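Local coordinates for glycoside hydrolase, GH17 family (Formosa sp. Hel1_33_131, PDB 6FCG), which probably hydrolyses internal beta-1,3-glucosidic linkages of the algal storage glucan laminarin, acting as an endo-laminarinase, at residues 115-123 with 159-170; 238-247 with 277-288. All coordinates share one frame; numbering follows the deposited sequence.

How the contacts relate
Both contacts are largely buried and both reach the parallel sheet of the barrel, at centres about 21 Å apart. Contact 1 joins strand 116-121 to its neighbour 161-168, and its evidence is a ladder of six main-chain hydrogen bonds. Contact 2 lays helix 266-294 against strand 238-241 and the start of helix 244-250. It has no main-chain bond across it and relies on apolar packing plus two side-chain hydrogen bonds and a bridging water, its polar residues Asp247, Tyr280 and Gln284 being partly exposed. The two meet at the C-terminal ends of the strands, where Glu169 OE2 lies 2.9 Å from His241 ND1, a probable hydrogen bond, and within the barrel, where Met118 packs on Ser239.

Contact 1: residues 115-123 with 159-170; sequences MYMMVGAWI and DIVKVIAVGNEA
Two main-chain carbonyls, Asp159 O and Ile160 O, sit at the edge of the Tyr116 ring, near its plane, with Tyr116 CE1 3.5 Å from Asp159 O. At the other end of these adjacent parallel strands of the TIM barrel, water 1 lies over the centre of one face of the Trp122 ring, whose CZ3 is 3.7 Å from Asn168 ND2; ring and amide planes are 48° apart, and Arg87 hydrogen-bonds Asn168 OD1. Chi1 of -57° sets the Tyr116 ring beside its own backbone N, bringing CD1 to 3.7 Å from Lys162 CE. With an alanine here, Glu114 would probably lose its hydroxyl partner and the Lys162 methylenes the ring beside them. Lys162 NZ itself bonds to Pro158 O.

The strand axes approach to 4.6 Å at 21°. Met117 pairs with Val161 but Met118 with Val163, a beta bulge that leaves Lys162 as the extra residue; its N still donates to Met117 O. On the barrel's inner face the extended Met118 chain runs past Val163 to put CE 3.7 Å from Ala165 CB. Val119 and Val161 meet on the helix-facing side. Beyond the ladder, water 1 accepts from both segments, from Ile123 N at 3.1 Å and Asn168 N at 3.2 Å.

Contact 2: residues 238-247 with 277-288; sequences LSVHTYPMHD and AKTYAVSQSDSV
Polar bonding across this contact runs through Thr242, Asp247, Tyr280 and Gln284. Thr242 OG1 donates to Gln284 OE1 at 2.7 Å; with chi1 at 173° the hydroxyl lies opposite the backbone N and is directed at the helix. Tyr280 OH donates to Asp247 OD2 at 2.9 Å, arriving 49° out of the carboxylate plane, while OD2 lies at the ring's edge and the two planes are 88° apart. Asn251 is a second partner of that hydroxyl.

Water supplies the next link. Gln284 NE2 and Asp247 OD2, 3.8 Å apart, are not bonded directly; water 2 spans them, giving a proton to OD2 and accepting from NE2. The Gln284 amide therefore engages the loop after the strand with its oxygen and, through water 2, the following short helix with its nitrogen, and OD2 receives two bonds.

Apolar contacts form two groups. Pro244, first residue after the N-cap Tyr243, sets CG 3.8 Å from Ala281 CB and packs CB against Ala277 and Tyr280. Further along, Val288 CG1 touches Leu238 CD2 at 3.7 Å and Val240 CG2 at 4.1 Å.

This is the beta/alpha layering of a TIM barrel, a helix laid on the sheet's outer side. Strand 301-305 hydrogen-bonds to 238-241, Trp216 of helix 214-218 touches Leu238, Val240 and Val288, and helix 326-342 supplies Phe332 to Pro244 and Trp339 to Val282 and Ser285.

Contact 1: residues 115-123 with 159-170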
# COMPACT_ATOMS: atom_id res chain seq x y z
N MET A 115 -8.75 -36.08 -38.37
CA MET A 115 -8.48 -34.80 -37.71
C MET A 115 -8.60 -33.74 -38.77
O MET A 115 -8.00 -33.86 -39.83
CB MET A 115 -7.08 -34.76 -37.07
CG MET A 115 -6.86 -33.54 -36.16
SD MET A 115 -7.85 -33.55 -34.66
CE MET A 115 -7.06 -34.87 -33.74
N TYR A 116 -9.36 -32.69 -38.47
CA TYR A 116 -9.53 -31.55 -39.38
C TYR A 116 -8.91 -30.30 -38.82
O TYR A 116 -8.58 -30.23 -37.63
CB TYR A 116 -10.99 -31.33 -39.62
CG TYR A 116 -11.64 -32.56 -40.17
CD1 TYR A 116 -11.43 -32.95 -41.49
CD2 TYR A 116 -12.43 -33.36 -39.37
CE1 TYR A 116 -12.00 -34.09 -41.99
CE2 TYR A 116 -13.02 -34.51 -39.87
CZ TYR A 116 -12.82 -34.86 -41.18
OH TYR A 116 -13.40 -36.01 -41.66
N MET A 117 -8.70 -29.32 -39.68
CA MET A 117 -8.00 -28.09 -39.31
C MET A 117 -8.68 -26.81 -39.78
O MET A 117 -9.11 -26.70 -40.91
CB MET A 117 -6.58 -28.10 -39.83
CG MET A 117 -5.73 -26.95 -39.29
SD MET A 117 -3.92 -27.06 -39.52
CE MET A 117 -3.60 -28.75 -39.05
N MET A 118 -8.76 -25.85 -38.85
CA MET A 118 -9.08 -24.43 -39.10
C MET A 118 -7.75 -23.71 -39.17
O MET A 118 -7.08 -23.60 -38.15
CB MET A 118 -9.93 -23.89 -37.96
CG MET A 118 -10.28 -22.41 -38.04
SD MET A 118 -11.17 -21.85 -36.55
CE MET A 118 -11.17 -20.10 -36.86
N VAL A 119 -7.32 -23.28 -40.36
CA VAL A 119 -6.00 -22.68 -40.55
C VAL A 119 -6.07 -21.18 -40.43
O VAL A 119 -6.83 -20.53 -41.12
CB VAL A 119 -5.38 -23.02 -41.90
CG1 VAL A 119 -4.11 -22.22 -42.14
CG2 VAL A 119 -5.05 -24.48 -41.96
N GLY A 120 -5.25 -20.64 -39.54
CA GLY A 120 -5.15 -19.21 -39.30
C GLY A 120 -4.08 -18.59 -40.15
O GLY A 120 -2.93 -19.03 -40.17
N ALA A 121 -4.50 -17.57 -40.90
CA ALA A 121 -3.60 -16.70 -41.63
C ALA A 121 -3.49 -15.45 -40.76
O ALA A 121 -4.52 -14.80 -40.49
CB ALA A 121 -4.18 -16.36 -42.99
N TRP A 122 -2.29 -15.15 -40.30
CA TRP A 122 -2.09 -14.00 -39.44
C TRP A 122 -2.05 -12.70 -40.26
O TRP A 122 -1.34 -12.62 -41.27
CB TRP A 122 -0.82 -14.12 -38.62
CG TRP A 122 -0.75 -13.06 -37.56
CD1 TRP A 122 -0.31 -11.77 -37.72
CD2 TRP A 122 -1.15 -13.19 -36.21
NE1 TRP A 122 -0.43 -11.09 -36.53
CE2 TRP A 122 -0.93 -11.94 -35.58
CE3 TRP A 122 -1.66 -14.23 -35.45
CZ2 TRP A 122 -1.21 -11.71 -34.24
CZ3 TRP A 122 -1.95 -14.00 -34.11
CH2 TRP A 122 -1.72 -12.76 -33.51
N ILE A 123 -2.77 -11.69 -39.76
CA ILE A 123 -2.86 -10.39 -40.39
C ILE A 123 -2.27 -9.32 -39.47
O ILE A 123 -2.63 -9.22 -38.29
CB ILE A 123 -4.34 -10.07 -40.66
CG1 ILE A 123 -4.91 -11.06 -41.66
CG2 ILE A 123 -4.52 -8.65 -41.15
CD1 ILE A 123 -4.33 -11.00 -43.07
N ASP A 159 -8.26 -32.50 -47.71
CA ASP A 159 -8.94 -33.50 -46.90
C ASP A 159 -8.92 -33.18 -45.40
O ASP A 159 -9.63 -33.83 -44.62
CB ASP A 159 -8.35 -34.92 -47.17
CG ASP A 159 -6.81 -35.04 -46.81
OD1 ASP A 159 -5.95 -34.29 -47.36
OD2 ASP A 159 -6.48 -35.95 -45.99
N ILE A 160 -8.03 -32.27 -45.00
CA ILE A 160 -7.83 -31.89 -43.60
C ILE A 160 -8.29 -30.45 -43.36
O ILE A 160 -9.04 -30.19 -42.42
CB ILE A 160 -6.35 -32.03 -43.22
CG1 ILE A 160 -5.91 -33.48 -43.35
CG2 ILE A 160 -6.11 -31.56 -41.77
CD1 ILE A 160 -4.41 -33.65 -43.38
N VAL A 161 -7.80 -29.52 -44.18
CA VAL A 161 -8.11 -28.09 -44.04
C VAL A 161 -9.55 -27.81 -44.47
O VAL A 161 -9.88 -27.93 -45.65
CB VAL A 161 -7.14 -27.22 -44.87
CG1 VAL A 161 -7.54 -25.76 -44.83
CG2 VAL A 161 -5.72 -27.40 -44.37
N LYS A 162 -10.39 -27.45 -43.51
CA LYS A 162 -11.80 -27.13 -43.77
C LYS A 162 -12.17 -25.66 -43.62
O LYS A 162 -13.26 -25.28 -44.04
CB LYS A 162 -12.68 -27.93 -42.83
CG LYS A 162 -12.47 -29.42 -42.95
CD LYS A 162 -12.88 -29.94 -44.32
CE LYS A 162 -12.19 -31.25 -44.67
NZ LYS A 162 -12.34 -31.49 -46.11
N VAL A 163 -11.30 -24.86 -43.02
CA VAL A 163 -11.56 -23.44 -42.79
C VAL A 163 -10.26 -22.67 -42.91
O VAL A 163 -9.20 -23.12 -42.45
CB VAL A 163 -12.18 -23.19 -41.37
CG1 VAL A 163 -12.33 -21.69 -41.07
CG2 VAL A 163 -13.54 -23.86 -41.21
N ILE A 164 -10.34 -21.49 -43.54
CA ILE A 164 -9.30 -20.48 -43.40
C ILE A 164 -9.87 -19.29 -42.62
O ILE A 164 -10.90 -18.77 -42.98
CB ILE A 164 -8.76 -20.02 -44.73
CG1 ILE A 164 -8.13 -21.20 -45.47
CG2 ILE A 164 -7.71 -18.93 -44.51
CD1 ILE A 164 -7.61 -20.88 -46.86
N ALA A 165 -9.17 -18.91 -41.57
CA ALA A 165 -9.49 -17.72 -40.77
C ALA A 165 -8.53 -16.60 -41.13
O ALA A 165 -7.30 -16.75 -40.99
CB ALA A 165 -9.37 -18.04 -39.30
N VAL A 166 -9.08 -15.49 -41.61
CA VAL A 166 -8.30 -14.29 -41.94
C VAL A 166 -8.17 -13.43 -40.69
O VAL A 166 -9.09 -12.71 -40.31
CB VAL A 166 -9.01 -13.48 -43.03
CG1 VAL A 166 -8.22 -12.21 -43.35
CG2 VAL A 166 -9.16 -14.31 -44.29
N GLY A 167 -7.04 -13.57 -40.03
CA GLY A 167 -6.75 -12.81 -38.82
C GLY A 167 -7.14 -13.46 -37.51
O GLY A 167 -8.02 -14.32 -37.44
N ASN A 168 -6.42 -13.08 -36.47
CA ASN A 168 -6.72 -13.49 -35.13
C ASN A 168 -6.70 -12.30 -34.19
O ASN A 168 -5.62 -11.82 -33.76
CB ASN A 168 -5.73 -14.55 -34.61
CG ASN A 168 -6.01 -14.91 -33.15
OD1 ASN A 168 -7.01 -15.51 -32.85
ND2 ASN A 168 -5.14 -14.52 -32.26
N GLU A 169 -7.90 -11.86 -33.83
CA GLU A 169 -8.09 -10.67 -33.01
C GLU A 169 -7.46 -9.46 -33.69
O GLU A 169 -6.99 -8.52 -33.04
CB GLU A 169 -7.57 -10.88 -31.56
CG GLU A 169 -8.50 -11.75 -30.74
CD GLU A 169 -7.99 -12.09 -29.35
OE1 GLU A 169 -7.06 -11.41 -28.91
OE2 GLU A 169 -8.51 -13.03 -28.68
N ALA A 170 -7.48 -9.49 -35.01
CA ALA A 170 -6.78 -8.49 -35.77
C ALA A 170 -7.52 -7.16 -35.87
O ALA A 170 -6.93 -6.20 -36.31
CB ALA A 170 -6.43 -9.04 -37.15
O HOH W 1 -3.79 -11.36 -36.84

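Contact 2: residues 238-247 with 277-288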
# COMPACT_ATOMS: atom_id res chain seq x y z
N LEU A 238 -19.08 -16.51 -38.46
CA LEU A 238 -18.36 -15.66 -37.52
C LEU A 238 -17.71 -16.50 -36.44
O LEU A 238 -18.39 -17.22 -35.72
CB LEU A 238 -19.31 -14.65 -36.86
CG LEU A 238 -19.76 -13.44 -37.69
CD1 LEU A 238 -20.79 -13.83 -38.75
CD2 LEU A 238 -20.37 -12.37 -36.80
N SER A 239 -16.39 -16.37 -36.31
CA SER A 239 -15.61 -17.02 -35.25
C SER A 239 -15.37 -15.97 -34.11
O SER A 239 -14.61 -15.02 -34.27
CB SER A 239 -14.31 -17.57 -35.82
OG SER A 239 -13.62 -18.34 -34.86
N VAL A 240 -16.02 -16.17 -32.98
CA VAL A 240 -16.15 -15.18 -31.93
C VAL A 240 -15.37 -15.60 -30.71
O VAL A 240 -15.50 -16.75 -30.25
CB VAL A 240 -17.63 -15.03 -31.55
CG1 VAL A 240 -17.80 -14.17 -30.32
CG2 VAL A 240 -18.39 -14.43 -32.71
N HIS A 241 -14.62 -14.66 -30.14
CA HIS A 241 -13.91 -14.90 -28.87
C HIS A 241 -14.59 -14.20 -27.70
O HIS A 241 -14.97 -13.03 -27.82
CB HIS A 241 -12.46 -14.41 -28.93
CG HIS A 241 -11.66 -14.94 -30.08
ND1 HIS A 241 -10.31 -14.69 -30.21
CD2 HIS A 241 -12.01 -15.71 -31.14
CE1 HIS A 241 -9.86 -15.27 -31.30
NE2 HIS A 241 -10.87 -15.90 -31.89
N THR A 242 -14.62 -14.88 -26.54
CA THR A 242 -15.10 -14.29 -25.29
C THR A 242 -14.31 -14.84 -24.13
O THR A 242 -14.09 -16.05 -24.06
CB THR A 242 -16.60 -14.53 -25.10
OG1 THR A 242 -17.00 -14.09 -23.80
CG2 THR A 242 -16.95 -16.01 -25.25
N TYR A 243 -13.90 -13.96 -23.20
CA TYR A 243 -12.98 -14.33 -22.12
C TYR A 243 -13.38 -13.82 -20.74
O TYR A 243 -12.80 -12.87 -20.22
CB TYR A 243 -11.56 -13.87 -22.47
CG TYR A 243 -10.73 -14.92 -23.21
CD1 TYR A 243 -10.12 -15.96 -22.52
CD2 TYR A 243 -10.57 -14.86 -24.60
CE1 TYR A 243 -9.37 -16.91 -23.18
CE2 TYR A 243 -9.83 -15.81 -25.29
CZ TYR A 243 -9.23 -16.83 -24.58
OH TYR A 243 -8.47 -17.78 -25.20
N PRO A 244 -14.39 -14.46 -20.13
CA PRO A 244 -14.75 -14.13 -18.75
C PRO A 244 -13.54 -14.14 -17.79
O PRO A 244 -13.46 -13.25 -16.94
CB PRO A 244 -15.77 -15.23 -18.36
CG PRO A 244 -16.19 -15.88 -19.61
CD PRO A 244 -15.39 -15.34 -20.76
N MET A 245 -12.63 -15.12 -17.91
CA MET A 245 -11.49 -15.21 -16.99
C MET A 245 -10.76 -13.88 -16.90
O MET A 245 -10.50 -13.37 -15.83
CB MET A 245 -10.50 -16.29 -17.39
CG MET A 245 -9.48 -16.60 -16.30
SD MET A 245 -7.79 -16.74 -16.90
CE MET A 245 -7.42 -15.10 -17.49
N HIS A 246 -10.46 -13.30 -18.05
CA HIS A 246 -9.81 -12.00 -18.09
C HIS A 246 -10.66 -10.91 -17.47
O HIS A 246 -10.14 -10.04 -16.81
CB HIS A 246 -9.41 -11.64 -19.52
CG HIS A 246 -8.25 -12.43 -20.01
ND1 HIS A 246 -8.35 -13.37 -21.01
CD2 HIS A 246 -6.97 -12.45 -19.59
CE1 HIS A 246 -7.16 -13.92 -21.21
NE2 HIS A 246 -6.31 -13.38 -20.36
N ASP A 247 -11.97 -10.95 -17.72
CA ASP A 247 -12.85 -9.96 -17.19
C ASP A 247 -13.06 -10.07 -15.68
O ASP A 247 -13.41 -9.07 -15.06
CB ASP A 247 -14.18 -9.91 -17.97
CG ASP A 247 -14.02 -9.26 -19.35
OD1 ASP A 247 -13.00 -8.58 -19.60
OD2 ASP A 247 -14.93 -9.38 -20.20
N ALA A 277 -19.87 -16.83 -14.74
CA ALA A 277 -18.83 -16.71 -15.73
C ALA A 277 -19.25 -17.30 -17.06
O ALA A 277 -18.98 -16.74 -18.13
CB ALA A 277 -17.55 -17.38 -15.24
N LYS A 278 -19.88 -18.47 -17.00
CA LYS A 278 -20.44 -19.10 -18.20
C LYS A 278 -21.49 -18.19 -18.83
O LYS A 278 -21.46 -17.91 -20.01
CB LYS A 278 -21.04 -20.44 -17.86
CG LYS A 278 -21.90 -21.08 -18.94
CD LYS A 278 -23.19 -21.57 -18.32
CE LYS A 278 -23.90 -22.50 -19.30
NZ LYS A 278 -25.26 -22.90 -18.85
N THR A 279 -22.42 -17.73 -18.03
CA THR A 279 -23.49 -16.87 -18.52
C THR A 279 -23.00 -15.59 -19.16
O THR A 279 -23.59 -15.08 -20.13
CB THR A 279 -24.38 -16.58 -17.29
OG1 THR A 279 -25.35 -17.62 -17.16
CG2 THR A 279 -25.03 -15.23 -17.36
N TYR A 280 -21.93 -15.05 -18.59
CA TYR A 280 -21.31 -13.85 -19.13
C TYR A 280 -20.83 -14.08 -20.56
O TYR A 280 -21.02 -13.24 -21.42
CB TYR A 280 -20.14 -13.50 -18.22
CG TYR A 280 -19.47 -12.20 -18.50
CD1 TYR A 280 -19.98 -11.01 -18.00
CD2 TYR A 280 -18.29 -12.17 -19.23
CE1 TYR A 280 -19.35 -9.80 -18.24
CE2 TYR A 280 -17.64 -10.97 -19.48
CZ TYR A 280 -18.16 -9.79 -18.98
OH TYR A 280 -17.51 -8.60 -19.25
N ALA A 281 -20.17 -15.21 -20.80
CA ALA A 281 -19.71 -15.60 -22.14
C ALA A 281 -20.88 -15.78 -23.10
O ALA A 281 -20.81 -15.34 -24.25
CB ALA A 281 -18.87 -16.89 -22.10
N VAL A 282 -21.93 -16.40 -22.61
CA VAL A 282 -23.10 -16.61 -23.42
C VAL A 282 -23.67 -15.24 -23.86
O VAL A 282 -24.05 -15.07 -25.02
CB VAL A 282 -24.20 -17.45 -22.69
CG1 VAL A 282 -25.42 -17.62 -23.59
CG2 VAL A 282 -23.67 -18.81 -22.28
N SER A 283 -23.73 -14.29 -22.94
CA SER A 283 -24.23 -12.94 -23.24
C SER A 283 -23.44 -12.23 -24.30
O SER A 283 -24.04 -11.54 -25.15
CB SER A 283 -24.22 -12.04 -21.99
OG SER A 283 -25.39 -12.23 -21.24
N GLN A 284 -22.11 -12.36 -24.24
CA GLN A 284 -21.24 -11.75 -25.23
C GLN A 284 -21.42 -12.37 -26.62
O GLN A 284 -21.49 -11.66 -27.62
CB GLN A 284 -19.77 -11.80 -24.80
CG GLN A 284 -19.54 -10.94 -23.57
CD GLN A 284 -18.09 -10.66 -23.27
OE1 GLN A 284 -17.17 -11.45 -23.58
NE2 GLN A 284 -17.86 -9.51 -22.66
N SER A 285 -21.52 -13.70 -26.67
CA SER A 285 -21.83 -14.38 -27.93
C SER A 285 -23.20 -13.94 -28.48
O SER A 285 -23.31 -13.61 -29.66
CB SER A 285 -21.78 -15.90 -27.73
OG SER A 285 -22.16 -16.58 -28.92
N ASP A 286 -24.20 -13.90 -27.61
CA ASP A 286 -25.57 -13.52 -28.02
C ASP A 286 -25.65 -12.07 -28.52
O ASP A 286 -26.44 -11.76 -29.42
CB ASP A 286 -26.58 -13.75 -26.86
CG ASP A 286 -26.93 -15.22 -26.66
OD1 ASP A 286 -26.48 -16.08 -27.45
OD2 ASP A 286 -27.62 -15.54 -25.67
N SER A 287 -24.84 -11.19 -27.92
CA SER A 287 -24.72 -9.80 -28.35
C SER A 287 -24.25 -9.68 -29.80
O SER A 287 -24.74 -8.84 -30.53
CB SER A 287 -23.76 -9.07 -27.42
OG SER A 287 -23.86 -7.69 -27.63
N VAL A 288 -23.37 -10.57 -30.22
CA VAL A 288 -22.97 -10.67 -31.64
C VAL A 288 -24.15 -11.15 -32.52
O VAL A 288 -24.40 -10.58 -33.59
CB VAL A 288 -21.74 -11.60 -31.86
CG1 VAL A 288 -21.32 -11.62 -33.34
CG2 VAL A 288 -20.54 -11.13 -31.02
O HOH W 2 -15.48 -7.67 -22.13